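Long-range contact in methyl-accepting chemotaxis protein (Vibrio parahaemolyticus, PDB 4EXO), which probably senses small ligands such as pyruvate through its periplasmic PAS-like (Cache) domain and passes the signal on to the chemotaxis machinery: residues Lys46-Phe60 and Asn69-Lys81. Sequence-based numbering, arbitrary orientation.
Sequences KEILKAMRFESDGYF and NTLHAIKPSLEGK. With PYR (pyruvic acid), chain B.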
loop_
_atom_site.group_PDB
_atom_site.type_symbol
_atom_site.label_atom_id
_atom_site.label_comp_id
_atom_site.label_asym_id
_atom_site.label_seq_id
_atom_site.Cartn_x
_atom_site.Cartn_y
_atom_site.Cartn_z
ATOM N N LYS A 46 -9.946 11.369 -3.366
ATOM C CA LYS A 46 -10.904 10.574 -2.596
ATOM C C LYS A 46 -11.257 9.263 -3.240
ATOM O O LYS A 46 -11.303 8.250 -2.547
ATOM C CB LYS A 46 -12.232 11.316 -2.308
ATOM C CG LYS A 46 -12.133 12.467 -1.356
ATOM C CD LYS A 46 -13.519 13.163 -1.265
ATOM C CE LYS A 46 -14.621 12.157 -0.864
ATOM N NZ LYS A 46 -15.963 12.810 -0.685
ATOM N N GLU A 47 -11.489 9.262 -4.549
ATOM C CA GLU A 47 -11.880 8.032 -5.240
ATOM C C GLU A 47 -10.813 6.929 -5.236
ATOM O O GLU A 47 -11.131 5.721 -5.153
ATOM C CB GLU A 47 -12.371 8.379 -6.646
ATOM C CG GLU A 47 -13.651 9.195 -6.558
ATOM C CD GLU A 47 -14.115 9.722 -7.891
ATOM O OE1 GLU A 47 -13.635 9.210 -8.933
ATOM O OE2 GLU A 47 -14.964 10.640 -7.884
ATOM N N ILE A 48 -9.550 7.338 -5.288
ATOM C CA ILE A 48 -8.432 6.420 -5.167
ATOM C C ILE A 48 -8.307 5.906 -3.720
ATOM O O ILE A 48 -8.201 4.698 -3.481
ATOM C CB ILE A 48 -7.092 7.096 -5.584
ATOM C CG1 ILE A 48 -7.124 7.427 -7.095
ATOM C CG2 ILE A 48 -5.930 6.178 -5.230
ATOM C CD1 ILE A 48 -6.080 8.415 -7.512
ATOM N N LEU A 49 -8.324 6.810 -2.749
ATOM C CA LEU A 49 -8.040 6.351 -1.369
ATOM C C LEU A 49 -9.175 5.486 -0.824
ATOM O O LEU A 49 -8.934 4.548 -0.066
ATOM C CB LEU A 49 -7.814 7.541 -0.441
ATOM C CG LEU A 49 -6.508 8.346 -0.656
ATOM C CD1 LEU A 49 -6.668 9.730 -0.030
ATOM C CD2 LEU A 49 -5.346 7.584 -0.041
ATOM N N LYS A 50 -10.412 5.787 -1.210
ATOM C CA LYS A 50 -11.540 4.964 -0.770
ATOM C C LYS A 50 -11.595 3.572 -1.389
ATOM O O LYS A 50 -12.196 2.667 -0.821
ATOM C CB LYS A 50 -12.854 5.701 -1.042
ATOM C CG LYS A 50 -13.084 6.836 -0.032
ATOM C CD LYS A 50 -14.271 7.720 -0.457
ATOM C CE LYS A 50 -15.583 6.987 -0.462
ATOM N NZ LYS A 50 -16.651 7.994 -0.803
ATOM N N ALA A 51 -10.950 3.387 -2.539
ATOM C CA ALA A 51 -10.870 2.036 -3.136
ATOM C C ALA A 51 -9.765 1.145 -2.544
ATOM O O ALA A 51 -9.853 -0.102 -2.587
ATOM C CB ALA A 51 -10.682 2.173 -4.640
HETATM N N MSE A 52 -8.700 1.763 -2.014
HETATM C CA MSE A 52 -7.551 1.000 -1.520
HETATM C C MSE A 52 -7.798 0.089 -0.311
HETATM O O MSE A 52 -8.478 0.469 0.674
HETATM C CB MSE A 52 -6.364 1.945 -1.209
HETATM C CG MSE A 52 -5.788 2.528 -2.484
HETATM SE SE MSE A 52 -4.510 3.960 -2.172
HETATM C CE MSE A 52 -3.097 2.835 -1.631
ATOM N N ARG A 53 -7.235 -1.118 -0.384
ATOM C CA ARG A 53 -7.256 -2.041 0.768
ATOM C C ARG A 53 -5.921 -2.736 0.909
ATOM O O ARG A 53 -5.319 -3.105 -0.110
ATOM C CB ARG A 53 -8.335 -3.134 0.573
ATOM C CG ARG A 53 -9.749 -2.595 0.409
ATOM C CD ARG A 53 -10.343 -2.167 1.779
ATOM N NE ARG A 53 -11.767 -1.827 1.626
ATOM C CZ ARG A 53 -12.216 -0.722 1.036
ATOM N NH1 ARG A 53 -11.358 0.199 0.560
ATOM N NH2 ARG A 53 -13.534 -0.505 0.965
ATOM N N PHE A 54 -5.463 -2.949 2.147
ATOM C CA PHE A 54 -4.370 -3.904 2.365
ATOM C C PHE A 54 -4.837 -5.247 2.960
ATOM O O PHE A 54 -4.038 -6.181 3.106
ATOM C CB PHE A 54 -3.210 -3.286 3.178
ATOM C CG PHE A 54 -3.620 -2.706 4.540
ATOM C CD1 PHE A 54 -3.649 -3.512 5.677
ATOM C CD2 PHE A 54 -3.948 -1.370 4.670
ATOM C CE1 PHE A 54 -4.015 -2.971 6.958
ATOM C CE2 PHE A 54 -4.312 -0.816 5.961
ATOM C CZ PHE A 54 -4.340 -1.632 7.081
ATOM N N GLU A 55 -6.121 -5.300 3.316
ATOM C CA GLU A 55 -6.866 -6.508 3.685
ATOM C C GLU A 55 -8.315 -6.037 3.848
ATOM O O GLU A 55 -8.616 -4.839 3.749
ATOM C CB GLU A 55 -6.336 -7.157 4.972
ATOM C CG GLU A 55 -6.332 -6.207 6.195
ATOM C CD GLU A 55 -5.802 -6.883 7.467
ATOM O OE1 GLU A 55 -6.484 -7.794 7.984
ATOM O OE2 GLU A 55 -4.714 -6.496 7.945
ATOM N N SER A 56 -9.232 -6.969 4.062
ATOM C CA SER A 56 -10.643 -6.601 4.188
ATOM C C SER A 56 -10.888 -5.520 5.246
ATOM O O SER A 56 -11.729 -4.601 5.042
ATOM C CB SER A 56 -11.502 -7.837 4.473
ATOM O OG SER A 56 -11.620 -8.596 3.272
ATOM N N ASP A 57 -10.102 -5.567 6.325
ATOM C CA ASP A 57 -10.267 -4.595 7.421
ATOM C C ASP A 57 -9.283 -3.424 7.326
ATOM O O ASP A 57 -9.150 -2.668 8.269
ATOM C CB ASP A 57 -10.047 -5.303 8.755
ATOM C CG ASP A 57 -11.192 -6.262 9.093
ATOM O OD1 ASP A 57 -12.356 -5.874 8.898
ATOM O OD2 ASP A 57 -10.922 -7.385 9.559
ATOM N N GLY A 58 -8.589 -3.316 6.203
ATOM C CA GLY A 58 -7.460 -2.388 6.065
ATOM C C GLY A 58 -7.794 -1.310 5.058
ATOM O O GLY A 58 -7.662 -1.536 3.854
ATOM N N TYR A 59 -8.205 -0.123 5.539
ATOM C CA TYR A 59 -8.771 0.923 4.677
ATOM C C TYR A 59 -8.428 2.315 5.208
ATOM O O TYR A 59 -7.942 2.448 6.350
ATOM C CB TYR A 59 -10.327 0.786 4.640
ATOM C CG TYR A 59 -10.964 1.009 6.017
ATOM C CD1 TYR A 59 -11.335 2.291 6.433
ATOM C CD2 TYR A 59 -11.141 -0.063 6.914
ATOM C CE1 TYR A 59 -11.919 2.521 7.710
ATOM C CE2 TYR A 59 -11.726 0.124 8.203
ATOM C CZ TYR A 59 -12.113 1.438 8.580
ATOM O OH TYR A 59 -12.671 1.644 9.822
ATOM N N PHE A 60 -8.692 3.339 4.383
ATOM C CA PHE A 60 -8.449 4.736 4.762
ATOM C C PHE A 60 -9.700 5.517 5.160
ATOM O O PHE A 60 -10.819 5.261 4.644
ATOM C CB PHE A 60 -7.807 5.497 3.602
ATOM C CG PHE A 60 -6.407 5.088 3.318
ATOM C CD1 PHE A 60 -5.356 5.560 4.107
ATOM C CD2 PHE A 60 -6.132 4.241 2.249
ATOM C CE1 PHE A 60 -4.034 5.198 3.848
ATOM C CE2 PHE A 60 -4.795 3.852 1.957
ATOM C CZ PHE A 60 -3.738 4.320 2.767
ATOM N N ASN A 69 -15.625 14.618 8.840
ATOM C CA ASN A 69 -15.172 13.563 7.925
ATOM C C ASN A 69 -15.105 14.045 6.479
ATOM O O ASN A 69 -16.075 14.613 5.950
ATOM C CB ASN A 69 -16.069 12.321 8.034
ATOM C CG ASN A 69 -15.538 11.181 7.187
ATOM O OD1 ASN A 69 -15.980 11.001 6.068
ATOM N ND2 ASN A 69 -14.521 10.468 7.696
ATOM N N THR A 70 -13.958 13.836 5.837
ATOM C CA THR A 70 -13.810 14.194 4.444
ATOM C C THR A 70 -13.780 12.967 3.516
ATOM O O THR A 70 -14.099 13.077 2.323
ATOM C CB THR A 70 -12.553 15.045 4.206
ATOM O OG1 THR A 70 -11.382 14.336 4.609
ATOM C CG2 THR A 70 -12.642 16.355 5.038
ATOM N N LEU A 71 -13.403 11.804 4.034
ATOM C CA LEU A 71 -13.630 10.595 3.225
ATOM C C LEU A 71 -13.725 9.423 4.157
ATOM O O LEU A 71 -13.091 9.429 5.225
ATOM C CB LEU A 71 -12.513 10.415 2.197
ATOM C CG LEU A 71 -11.110 10.071 2.737
ATOM C CD1 LEU A 71 -10.818 8.536 2.719
ATOM C CD2 LEU A 71 -10.050 10.803 1.914
ATOM N N HIS A 72 -14.535 8.421 3.816
ATOM C CA HIS A 72 -14.533 7.193 4.629
ATOM C C HIS A 72 -14.769 6.005 3.687
ATOM O O HIS A 72 -15.804 5.952 2.998
ATOM C CB HIS A 72 -15.589 7.230 5.763
ATOM C CG HIS A 72 -15.255 6.281 6.876
ATOM N ND1 HIS A 72 -15.407 4.906 6.760
ATOM C CD2 HIS A 72 -14.647 6.496 8.068
ATOM C CE1 HIS A 72 -14.968 4.328 7.870
ATOM N NE2 HIS A 72 -14.499 5.272 8.676
ATOM N N ALA A 73 -13.797 5.095 3.613
ATOM C CA ALA A 73 -13.850 3.997 2.631
ATOM C C ALA A 73 -15.006 3.026 2.910
ATOM O O ALA A 73 -15.557 2.446 1.978
ATOM C CB ALA A 73 -12.523 3.196 2.629
ATOM N N ILE A 74 -15.315 2.822 4.187
ATOM C CA ILE A 74 -16.302 1.818 4.612
ATOM C C ILE A 74 -17.728 2.387 4.714
ATOM O O ILE A 74 -18.707 1.725 4.317
ATOM C CB ILE A 74 -15.870 1.187 5.964
ATOM C CG1 ILE A 74 -14.461 0.520 5.833
ATOM C CG2 ILE A 74 -16.918 0.189 6.540
ATOM C CD1 ILE A 74 -14.379 -0.651 4.755
ATOM N N LYS A 75 -17.842 3.575 5.302
ATOM C CA LYS A 75 -19.160 4.170 5.550
ATOM C C LYS A 75 -19.155 5.582 4.976
ATOM O O LYS A 75 -18.973 6.579 5.729
ATOM C CB LYS A 75 -19.455 4.176 7.051
ATOM C CG LYS A 75 -20.955 4.580 7.390
ATOM C CD LYS A 75 -21.167 4.561 8.905
ATOM C CE LYS A 75 -22.599 5.012 9.277
ATOM N NZ LYS A 75 -22.735 4.830 10.758
ATOM N N PRO A 76 -19.347 5.698 3.646
ATOM C CA PRO A 76 -19.250 7.037 3.033
ATOM C C PRO A 76 -20.346 8.028 3.457
ATOM O O PRO A 76 -20.163 9.230 3.261
ATOM C CB PRO A 76 -19.284 6.737 1.531
ATOM C CG PRO A 76 -20.042 5.415 1.439
ATOM C CD PRO A 76 -19.552 4.644 2.614
ATOM N N SER A 77 -21.426 7.533 4.080
ATOM C CA SER A 77 -22.427 8.386 4.723
ATOM C C SER A 77 -21.895 9.234 5.895
ATOM O O SER A 77 -22.552 10.197 6.311
ATOM C CB SER A 77 -23.683 7.592 5.129
ATOM O OG SER A 77 -23.414 6.641 6.144
ATOM N N LEU A 78 -20.688 8.935 6.392
ATOM C CA LEU A 78 -20.062 9.787 7.427
ATOM C C LEU A 78 -19.553 11.092 6.828
ATOM O O LEU A 78 -19.313 12.061 7.567
ATOM C CB LEU A 78 -18.886 9.058 8.139
ATOM C CG LEU A 78 -19.289 7.828 8.962
ATOM C CD1 LEU A 78 -18.023 7.217 9.673
ATOM C CD2 LEU A 78 -20.397 8.195 9.982
ATOM N N GLU A 79 -19.362 11.111 5.507
ATOM C CA GLU A 79 -18.683 12.251 4.844
ATOM C C GLU A 79 -19.525 13.512 5.027
ATOM O O GLU A 79 -20.755 13.482 4.830
ATOM C CB GLU A 79 -18.389 11.954 3.365
ATOM C CG GLU A 79 -17.334 10.819 3.190
ATOM C CD GLU A 79 -17.180 10.281 1.776
ATOM O OE1 GLU A 79 -17.788 10.830 0.831
ATOM O OE2 GLU A 79 -16.430 9.287 1.621
ATOM N N GLY A 80 -18.864 14.581 5.471
ATOM C CA GLY A 80 -19.532 15.836 5.806
ATOM C C GLY A 80 -20.074 15.917 7.221
ATOM O O GLY A 80 -20.545 16.980 7.642
ATOM N N LYS A 81 -20.041 14.829 7.988
ATOM C CA LYS A 81 -20.479 14.915 9.397
ATOM C C LYS A 81 -19.342 15.359 10.327
ATOM O O LYS A 81 -18.209 14.910 10.173
ATOM C CB LYS A 81 -21.053 13.604 9.926
ATOM C CG LYS A 81 -22.265 13.099 9.092
ATOM C CD LYS A 81 -22.938 11.889 9.739
ATOM C CE LYS A 81 -24.226 11.460 8.974
ATOM N NZ LYS A 81 -25.146 12.627 8.798
HETATM C C PYR B . -12.018 4.768 11.454
HETATM O O PYR B . -11.224 4.041 12.210
HETATM O OXT PYR B . -12.629 4.193 10.436
HETATM C CA PYR B . -12.232 6.140 11.725
HETATM O O3 PYR B . -13.022 6.768 10.935
HETATM C CB PYR B . -11.616 6.892 12.898
HETATM O O HOH W 1 -15.068 15.129 0.956
HETATM O O HOH W 2 -14.899 1.477 -0.542
#
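Ile74 lays its CG1 over the centre of the Tyr59 ring, a CH-pi contact 3.4 Å from the centroid and 5° off the ring normal, while its CD1 runs toward Arg53 NH2. Beside it the knob of Ala73 CB settles into a hollow walled by Tyr59 CB, Phe60 O, Lys50 O and Arg53 NH1. The backbone pins this fit: Ala73 N donates to Phe60 O at 3.2 Å, nearly in line with the carbonyl. Leu71, with chi1 at 68°, places CG between its backbone N and carbonyl carbon and spreads its methyls, CD1 against Lys50 CG and CD2 against Leu49 CD1 (4.0 Å). In this PAS-like Cache domain the contact packs helix 42-51 against strand 69-72, outermost in the sheet of this chain; the strand's classic bulge at Thr70 and Leu71 faces Ala62. Tyr59 and His72 line the pyruvate pocket, where Tyr59 OH and His72 NE2 both donate to pyruvate OXT, at 2.6 and 2.8 Å. Lys46 and Lys50, each bent at chi3, form a salt-bridge network with the Glu79 carboxylate: Lys50 NZ takes the syn lone pair of OE2 (2.8 Å), His72 N its anti lone pair, and Lys46 NZ approaches OE1 from above the plane (3.1 Å).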